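Local coordinates for DUF3829 domain-containing protein (Bacteroides thetaiotaomicron, PDB 3RH3) that is of unknown function but folds as an all-helical protein with a DUF3829-like C-terminal domain, and is probably made as a lipoprotein, at residues Lys169-Val174 and Gln223-Thr228; Ser176-Tyr181 and Lys230-Asp235. One frame throughout, in Å; residues are numbered along the deposited sequence.

Interaction 1 (Lys169-Val174 and Gln223-Thr228); sequences KMSGTV and QSFLST
Phe225 meets Met170 and Ser171 with the far end of its ring. Ser171 OG lies at the ring edge, near the plane, 3.5 Å from Phe225 CZ and equally near CE2. Met170, a selenomethionine, comes to the next corner. Its CB lies in the ring plane, 3.8 Å from Phe225 CE1. Its terminal CE bends back to the same corner at 3.8 Å from Phe225 CE1. The bend is in the last torsion (chi3 -87°). It also brings Met170 CE within 3.7 Å of Leu226 CD2. Leu226 starts away from the partner helix, and only its branch end returns to it. The Phe225 ring reaches across because its CG stands opposite the backbone N (chi1 -178°).

The backbones are not close. The two helix segments keep 11.7 Å between their axes and run nearly parallel, at 21°. Side chains therefore bridge the space. Helix 189-207 covers one flank, with Met170 on Ala206 and Leu226 on Leu203. Leu261, in the C-terminal loop, packs on Phe225. Met167 O, and Leu261 O and Ser262 O of that loop, are weak, alternative acceptors for the single Ser171 hydroxyl proton, which probably goes to one of them or is shared.

An alanine in place of Phe225 would probably open a gap between the two helices, with the near side of Met170 and Ser171 OG left without their ring. All four touching residues are buried. The contact is small and mainly apolar, with the serine hydroxyl as its polar atom.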
ATOM      1  N   LYS A 169     -12.481   2.908   0.636  1.00 36.41           N
ATOM      2  CA  LYS A 169     -11.623   3.832   1.405  1.00 36.63           C
ATOM      3  C   LYS A 169     -10.902   3.122   2.571  1.00 41.51           C
ATOM      4  O   LYS A 169      -9.694   3.311   2.726  1.00 43.36           O
ATOM      5  CB  LYS A 169     -12.387   5.058   1.917  1.00 40.62           C
ATOM      6  CG  LYS A 169     -11.424   6.169   2.350  1.00 46.20           C
ATOM      7  CD  LYS A 169     -12.075   7.488   2.602  1.00 56.44           C
ATOM      8  CE  LYS A 169     -11.010   8.538   2.827  1.00 71.51           C
ATOM      9  NZ  LYS A 169     -11.570   9.917   2.776  1.00 87.61           N
HETATM   10  N   MSE A 170     -11.611   2.250   3.321  1.00 35.65           N
HETATM   11  CA  MSE A 170     -11.039   1.493   4.446  1.00 31.68           C
HETATM   12  C   MSE A 170      -9.965   0.536   3.977  1.00 34.81           C
HETATM   13  O   MSE A 170      -8.922   0.464   4.619  1.00 31.25           O
HETATM   14  CB  MSE A 170     -12.121   0.767   5.236  1.00 32.34           C
HETATM   15  CG  MSE A 170     -12.989   1.771   6.024  1.00 35.97           C
HETATM   16 SE   MSE A 170     -14.218   0.888   7.196  0.75 38.55          SE
HETATM   17  CE  MSE A 170     -15.655   0.645   5.976  1.00 38.04           C
ATOM     18  N   SER A 171     -10.168  -0.095   2.792  1.00 33.96           N
ATOM     19  CA  SER A 171      -9.205  -0.997   2.179  1.00 34.40           C
ATOM     20  C   SER A 171      -7.925  -0.255   1.861  1.00 38.40           C
ATOM     21  O   SER A 171      -6.845  -0.801   2.067  1.00 38.69           O
ATOM     22  CB  SER A 171      -9.784  -1.640   0.923  1.00 38.45           C
ATOM     23  OG  SER A 171     -10.654  -2.675   1.347  1.00 53.49           O
ATOM     24  N   GLY A 172      -8.059   0.968   1.354  1.00 35.45           N
ATOM     25  CA  GLY A 172      -6.934   1.848   1.068  1.00 34.88           C
ATOM     26  C   GLY A 172      -6.181   2.208   2.337  1.00 37.14           C
ATOM     27  O   GLY A 172      -4.953   2.127   2.380  1.00 36.96           O
ATOM     28  N   THR A 173      -6.914   2.550   3.407  1.00 33.12           N
ATOM     29  CA  THR A 173      -6.317   2.897   4.712  1.00 31.89           C
ATOM     30  C   THR A 173      -5.584   1.685   5.294  1.00 33.66           C
ATOM     31  O   THR A 173      -4.457   1.850   5.767  1.00 32.02           O
ATOM     32  CB  THR A 173      -7.376   3.456   5.663  1.00 37.74           C
ATOM     33  OG1 THR A 173      -8.105   4.471   4.971  1.00 37.30           O
ATOM     34  CG2 THR A 173      -6.759   4.098   6.901  1.00 33.03           C
ATOM     35  N   VAL A 174      -6.166   0.452   5.159  1.00 31.13           N
ATOM     36  CA  VAL A 174      -5.537  -0.762   5.656  1.00 31.19           C
ATOM     37  C   VAL A 174      -4.192  -0.985   4.916  1.00 33.98           C
ATOM     38  O   VAL A 174      -3.160  -1.268   5.552  1.00 32.03           O
ATOM     39  CB  VAL A 174      -6.481  -2.003   5.572  1.00 35.46           C
ATOM     40  CG1 VAL A 174      -5.704  -3.312   5.734  1.00 34.60           C
ATOM     41  CG2 VAL A 174      -7.607  -1.914   6.608  1.00 35.39           C
ATOM     42  N   GLN A 223     -21.285  -5.975   6.634  1.00 39.63           N
ATOM     43  CA  GLN A 223     -21.101  -6.150   8.082  1.00 40.03           C
ATOM     44  C   GLN A 223     -19.884  -7.039   8.355  1.00 44.11           C
ATOM     45  O   GLN A 223     -19.126  -6.713   9.253  1.00 43.49           O
ATOM     46  CB  GLN A 223     -22.345  -6.742   8.735  1.00 42.41           C
ATOM     47  CG  GLN A 223     -23.540  -5.805   8.850  1.00 47.25           C
ATOM     48  CD  GLN A 223     -24.788  -6.541   9.342  1.00 75.62           C
ATOM     49  OE1 GLN A 223     -25.068  -7.726   9.028  1.00 64.24           O
ATOM     50  NE2 GLN A 223     -25.590  -5.833  10.115  1.00 77.18           N
ATOM     51  N   SER A 224     -19.651  -8.100   7.535  1.00 41.06           N
ATOM     52  CA  SER A 224     -18.472  -8.975   7.673  1.00 40.77           C
ATOM     53  C   SER A 224     -17.208  -8.190   7.399  1.00 41.68           C
ATOM     54  O   SER A 224     -16.224  -8.368   8.111  1.00 40.59           O
ATOM     55  CB  SER A 224     -18.549 -10.171   6.735  1.00 44.55           C
ATOM     56  OG  SER A 224     -19.572 -11.055   7.151  1.00 59.95           O
ATOM     57  N   PHE A 225     -17.253  -7.270   6.404  1.00 37.57           N
ATOM     58  CA  PHE A 225     -16.128  -6.382   6.091  1.00 35.22           C
ATOM     59  C   PHE A 225     -15.775  -5.548   7.310  1.00 37.34           C
ATOM     60  O   PHE A 225     -14.602  -5.471   7.667  1.00 35.75           O
ATOM     61  CB  PHE A 225     -16.417  -5.471   4.869  1.00 36.77           C
ATOM     62  CG  PHE A 225     -15.259  -4.568   4.487  1.00 38.13           C
ATOM     63  CD1 PHE A 225     -15.086  -3.328   5.100  1.00 39.95           C
ATOM     64  CD2 PHE A 225     -14.361  -4.945   3.493  1.00 40.54           C
ATOM     65  CE1 PHE A 225     -14.008  -2.510   4.765  1.00 39.96           C
ATOM     66  CE2 PHE A 225     -13.290  -4.122   3.153  1.00 42.09           C
ATOM     67  CZ  PHE A 225     -13.107  -2.918   3.809  1.00 39.45           C
ATOM     68  N   LEU A 226     -16.782  -4.932   7.955  1.00 35.26           N
ATOM     69  CA  LEU A 226     -16.580  -4.096   9.163  1.00 35.50           C
ATOM     70  C   LEU A 226     -15.932  -4.897  10.292  1.00 40.08           C
ATOM     71  O   LEU A 226     -14.987  -4.417  10.917  1.00 41.23           O
ATOM     72  CB  LEU A 226     -17.913  -3.459   9.639  1.00 35.75           C
ATOM     73  CG  LEU A 226     -18.610  -2.551   8.638  1.00 39.99           C
ATOM     74  CD1 LEU A 226     -19.896  -1.982   9.198  1.00 41.18           C
ATOM     75  CD2 LEU A 226     -17.719  -1.421   8.217  1.00 42.73           C
ATOM     76  N   SER A 227     -16.412  -6.123  10.525  1.00 37.45           N
ATOM     77  CA  SER A 227     -15.890  -7.047  11.530  1.00 37.15           C
ATOM     78  C   SER A 227     -14.400  -7.392  11.248  1.00 39.09           C
ATOM     79  O   SER A 227     -13.606  -7.425  12.182  1.00 37.81           O
ATOM     80  CB  SER A 227     -16.753  -8.310  11.568  1.00 42.46           C
ATOM     81  OG  SER A 227     -16.096  -9.389  12.215  1.00 58.27           O
ATOM     82  N   THR A 228     -14.038  -7.613   9.966  1.00 36.37           N
ATOM     83  CA  THR A 228     -12.665  -7.908   9.500  1.00 36.31           C
ATOM     84  C   THR A 228     -11.764  -6.699   9.708  1.00 39.44           C
ATOM     85  O   THR A 228     -10.577  -6.866   9.980  1.00 39.31           O
ATOM     86  CB  THR A 228     -12.690  -8.311   8.009  1.00 43.99           C
ATOM     87  OG1 THR A 228     -13.669  -9.334   7.829  1.00 47.52           O
ATOM     88  CG2 THR A 228     -11.334  -8.802   7.497  1.00 36.25           C
TER

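Interaction 2 (Ser176-Tyr181 and Lys230-Asp235); sequences SIMNLY and KSFMND. With EDO (1,2-ethanediol), chain E.
Met178 and Phe232 touch although their CA atoms lie 10.1 Å apart, so long side chains must span the distance between helices 161-181 and 216-240. The motif is a Met-aromatic contact within the helical packing of the DUF3829-like C-terminal domain. Met178 is a selenomethionine, and its SE takes the place of sulfur. It lies beside the Phe232 ring, not over it. SE is 5.3 Å from the Phe232 ring centroid and 84° off the ring normal. Its nearest ring atom is CE1, and the distance from Met178 SE to Phe232 CE1 is 3.9 Å. The chain of Met178 is folded at both chi2 and chi3, and the turn at chi2 (-70°) carries SE round beside the edge.

Ile177 takes the adjoining stretch of the ring edge. Its branch methyl CG2 lies near the ring plane, while Ile177 CD1 approaches Phe232 CE2 at 4.2 Å. Ile177 and Phe232 are buried, and Met178 is partly exposed.

Neighbours close in around these three. Tyr257 of helix 247-257 meets Phe232 edge-to-face, and Leu261 also packs on Phe232. Met236, one turn further along helix 216-240, touches both Ile177 and Met178. On another side of helix 161-181, Asn179 turns to helix 115-154, where Ser133 and Gln137 bind its amide. A 1,2-ethanediol, probably from the crystallisation liquor, adds a weak bond to Asn179 OD1.

The outermost ring carbon, Phe232 CZ, touches both partners: it is 4.0 Å from Ile177 CG2 and 4.1 Å from Met178 CG.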
ATOM      1  N   SER A 176      -2.323   1.286   3.418  1.00 30.66           N
ATOM      2  CA  SER A 176      -1.353   2.297   3.903  1.00 32.16           C
ATOM      3  C   SER A 176      -0.731   1.860   5.254  1.00 35.66           C
ATOM      4  O   SER A 176       0.491   1.958   5.433  1.00 36.06           O
ATOM      5  CB  SER A 176      -2.011   3.667   4.067  1.00 36.39           C
ATOM      6  OG  SER A 176      -2.408   4.184   2.810  1.00 46.89           O
ATOM      7  N   ILE A 177      -1.566   1.336   6.171  1.00 30.90           N
ATOM      8  CA  ILE A 177      -1.073   0.871   7.487  1.00 30.51           C
ATOM      9  C   ILE A 177      -0.075  -0.291   7.299  1.00 35.34           C
ATOM     10  O   ILE A 177       0.983  -0.310   7.960  1.00 33.67           O
ATOM     11  CB  ILE A 177      -2.231   0.487   8.446  1.00 32.94           C
ATOM     12  CG1 ILE A 177      -3.114   1.716   8.736  1.00 33.03           C
ATOM     13  CG2 ILE A 177      -1.688  -0.085   9.761  1.00 32.99           C
ATOM     14  CD1 ILE A 177      -4.495   1.413   9.248  1.00 36.25           C
HETATM   15  N   MSE A 178      -0.412  -1.253   6.392  1.00 32.57           N
HETATM   16  CA  MSE A 178       0.448  -2.410   6.136  1.00 32.25           C
HETATM   17  C   MSE A 178       1.761  -1.953   5.525  1.00 36.08           C
HETATM   18  O   MSE A 178       2.816  -2.446   5.922  1.00 34.91           O
HETATM   19  CB  MSE A 178      -0.263  -3.442   5.253  1.00 33.65           C
HETATM   20  CG  MSE A 178      -1.295  -4.261   6.063  1.00 39.02           C
HETATM   21 SE   MSE A 178      -0.389  -5.455   7.315  0.75 44.36          SE
HETATM   22  CE  MSE A 178      -0.100  -6.877   6.092  1.00 42.80           C
ATOM     23  N   ASN A 179       1.702  -0.972   4.624  1.00 34.05           N
ATOM     24  CA  ASN A 179       2.896  -0.392   4.009  1.00 34.41           C
ATOM     25  C   ASN A 179       3.808   0.249   5.065  1.00 34.95           C
ATOM     26  O   ASN A 179       5.022   0.042   5.025  1.00 34.26           O
ATOM     27  CB  ASN A 179       2.524   0.638   2.941  1.00 37.94           C
ATOM     28  CG  ASN A 179       3.708   1.132   2.147  1.00 49.03           C
ATOM     29  OD1 ASN A 179       4.577   0.371   1.728  1.00 48.68           O
ATOM     30  ND2 ASN A 179       3.813   2.421   1.987  1.00 46.84           N
ATOM     31  N   LEU A 180       3.223   0.983   6.015  1.00 30.81           N
ATOM     32  CA  LEU A 180       3.971   1.618   7.100  1.00 32.28           C
ATOM     33  C   LEU A 180       4.553   0.587   8.049  1.00 36.77           C
ATOM     34  O   LEU A 180       5.679   0.750   8.526  1.00 37.81           O
ATOM     35  CB  LEU A 180       3.091   2.616   7.870  1.00 32.76           C
ATOM     36  CG  LEU A 180       2.725   3.886   7.070  1.00 38.47           C
ATOM     37  CD1 LEU A 180       1.492   4.579   7.660  1.00 37.69           C
ATOM     38  CD2 LEU A 180       3.928   4.823   6.921  1.00 41.29           C
ATOM     39  N   TYR A 181       3.793  -0.496   8.310  1.00 31.62           N
ATOM     40  CA  TYR A 181       4.259  -1.558   9.170  1.00 30.76           C
ATOM     41  C   TYR A 181       5.391  -2.364   8.498  1.00 33.78           C
ATOM     42  O   TYR A 181       6.378  -2.676   9.172  1.00 33.71           O
ATOM     43  CB  TYR A 181       3.104  -2.482   9.569  1.00 31.26           C
ATOM     44  CG  TYR A 181       3.581  -3.609  10.451  1.00 32.36           C
ATOM     45  CD1 TYR A 181       3.834  -3.400  11.808  1.00 32.54           C
ATOM     46  CD2 TYR A 181       3.881  -4.860   9.914  1.00 33.36           C
ATOM     47  CE1 TYR A 181       4.420  -4.386  12.590  1.00 31.67           C
ATOM     48  CE2 TYR A 181       4.411  -5.875  10.705  1.00 34.36           C
ATOM     49  CZ  TYR A 181       4.652  -5.642  12.051  1.00 34.63           C
ATOM     50  OH  TYR A 181       5.231  -6.627  12.809  1.00 33.65           O
ATOM     51  N   LYS A 230     -12.141  -4.424  12.198  1.00 38.52           N
ATOM     52  CA  LYS A 230     -11.894  -4.409  13.660  1.00 37.65           C
ATOM     53  C   LYS A 230     -10.877  -5.486  14.032  1.00 38.78           C
ATOM     54  O   LYS A 230     -10.016  -5.226  14.842  1.00 36.51           O
ATOM     55  CB  LYS A 230     -13.179  -4.601  14.480  1.00 40.32           C
ATOM     56  CG  LYS A 230     -14.260  -3.567  14.222  1.00 56.32           C
ATOM     57  CD  LYS A 230     -15.649  -4.040  14.658  1.00 69.31           C
ATOM     58  CE  LYS A 230     -16.723  -3.357  13.847  1.00 79.60           C
ATOM     59  NZ  LYS A 230     -18.047  -4.015  13.980  1.00 91.36           N
ATOM     60  N   SER A 231     -10.934  -6.674  13.389  1.00 36.80           N
ATOM     61  CA  SER A 231      -9.979  -7.761  13.650  1.00 35.92           C
ATOM     62  C   SER A 231      -8.602  -7.354  13.222  1.00 37.51           C
ATOM     63  O   SER A 231      -7.641  -7.608  13.935  1.00 38.28           O
ATOM     64  CB  SER A 231     -10.391  -9.035  12.921  1.00 36.72           C
ATOM     65  OG  SER A 231     -11.445  -9.598  13.666  1.00 39.27           O
ATOM     66  N   PHE A 232      -8.510  -6.705  12.059  1.00 32.92           N
ATOM     67  CA  PHE A 232      -7.248  -6.204  11.515  1.00 31.25           C
ATOM     68  C   PHE A 232      -6.655  -5.213  12.486  1.00 33.76           C
ATOM     69  O   PHE A 232      -5.467  -5.265  12.800  1.00 34.81           O
ATOM     70  CB  PHE A 232      -7.422  -5.572  10.104  1.00 31.81           C
ATOM     71  CG  PHE A 232      -6.191  -4.800   9.715  1.00 32.91           C
ATOM     72  CD1 PHE A 232      -5.038  -5.461   9.299  1.00 35.76           C
ATOM     73  CD2 PHE A 232      -6.129  -3.417   9.903  1.00 34.69           C
ATOM     74  CE1 PHE A 232      -3.864  -4.745   9.015  1.00 36.63           C
ATOM     75  CE2 PHE A 232      -4.947  -2.707   9.632  1.00 36.62           C
ATOM     76  CZ  PHE A 232      -3.823  -3.379   9.198  1.00 34.26           C
HETATM   77  N   MSE A 233      -7.481  -4.310  12.949  1.00 29.26           N
HETATM   78  CA  MSE A 233      -7.093  -3.264  13.892  1.00 30.00           C
HETATM   79  C   MSE A 233      -6.565  -3.821  15.237  1.00 34.78           C
HETATM   80  O   MSE A 233      -5.592  -3.280  15.767  1.00 33.26           O
HETATM   81  CB  MSE A 233      -8.271  -2.307  14.131  1.00 30.83           C
HETATM   82  CG  MSE A 233      -8.435  -1.342  12.961  1.00 34.01           C
HETATM   83 SE   MSE A 233      -9.904  -0.113  13.208  0.75 38.52          SE
HETATM   84  CE  MSE A 233      -9.016   1.273  13.990  1.00 35.03           C
ATOM     85  N   ASN A 234      -7.166  -4.920  15.737  1.00 33.42           N
ATOM     86  CA  ASN A 234      -6.722  -5.576  16.956  1.00 34.45           C
ATOM     87  C   ASN A 234      -5.359  -6.230  16.731  1.00 39.47           C
ATOM     88  O   ASN A 234      -4.469  -6.112  17.583  1.00 38.91           O
ATOM     89  CB  ASN A 234      -7.758  -6.619  17.425  1.00 35.38           C
ATOM     90  CG  ASN A 234      -9.042  -5.999  17.940  1.00 54.29           C
ATOM     91  OD1 ASN A 234      -9.077  -4.870  18.428  1.00 46.87           O
ATOM     92  ND2 ASN A 234     -10.127  -6.733  17.859  1.00 46.53           N
ATOM     93  N   ASP A 235      -5.200  -6.891  15.574  1.00 35.50           N
ATOM     94  CA  ASP A 235      -3.960  -7.568  15.198  1.00 34.95           C
ATOM     95  C   ASP A 235      -2.844  -6.532  14.961  1.00 37.91           C
ATOM     96  O   ASP A 235      -1.728  -6.735  15.427  1.00 39.79           O
ATOM     97  CB  ASP A 235      -4.174  -8.439  13.945  1.00 34.87           C
ATOM     98  CG  ASP A 235      -5.114  -9.629  14.107  1.00 43.94           C
ATOM     99  OD1 ASP A 235      -5.712  -9.787  15.214  1.00 47.67           O
ATOM    100  OD2 ASP A 235      -5.233 -10.425  13.145  1.00 43.15           O
TER
HETATM  101  C1  EDO E 295       9.360  -2.095   0.258  1.00 57.77           C
HETATM  102  O1  EDO E 295      10.464  -1.285   0.690  1.00 54.31           O
HETATM  103  C2  EDO E 295       8.239  -1.267  -0.369  1.00 57.01           C
HETATM  104  O2  EDO E 295       7.083  -1.306   0.484  1.00 61.50           O

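In the fold
From the N terminus, the chain first builds the helices up to 115-154, then enters helix 161-181. This helix supplies 169-174 and, further on, 176-181. Helix 189-207 follows, and helix 216-240 then brings 223-228 and 230-235. Each interaction closes a loop with 48 residues between its segments, mostly helix. The two loops cross, because their segments alternate along the chain. The order is the same on both helices, in keeping with the nearly parallel run of segments 169-174 and 223-228. The centres are 10 Å apart, and Val174 CG2 packs on Phe232 CD2 at 3.9 Å to join them. Together they tie helix 161-181 to helix 216-240, and Leu261 reaches both.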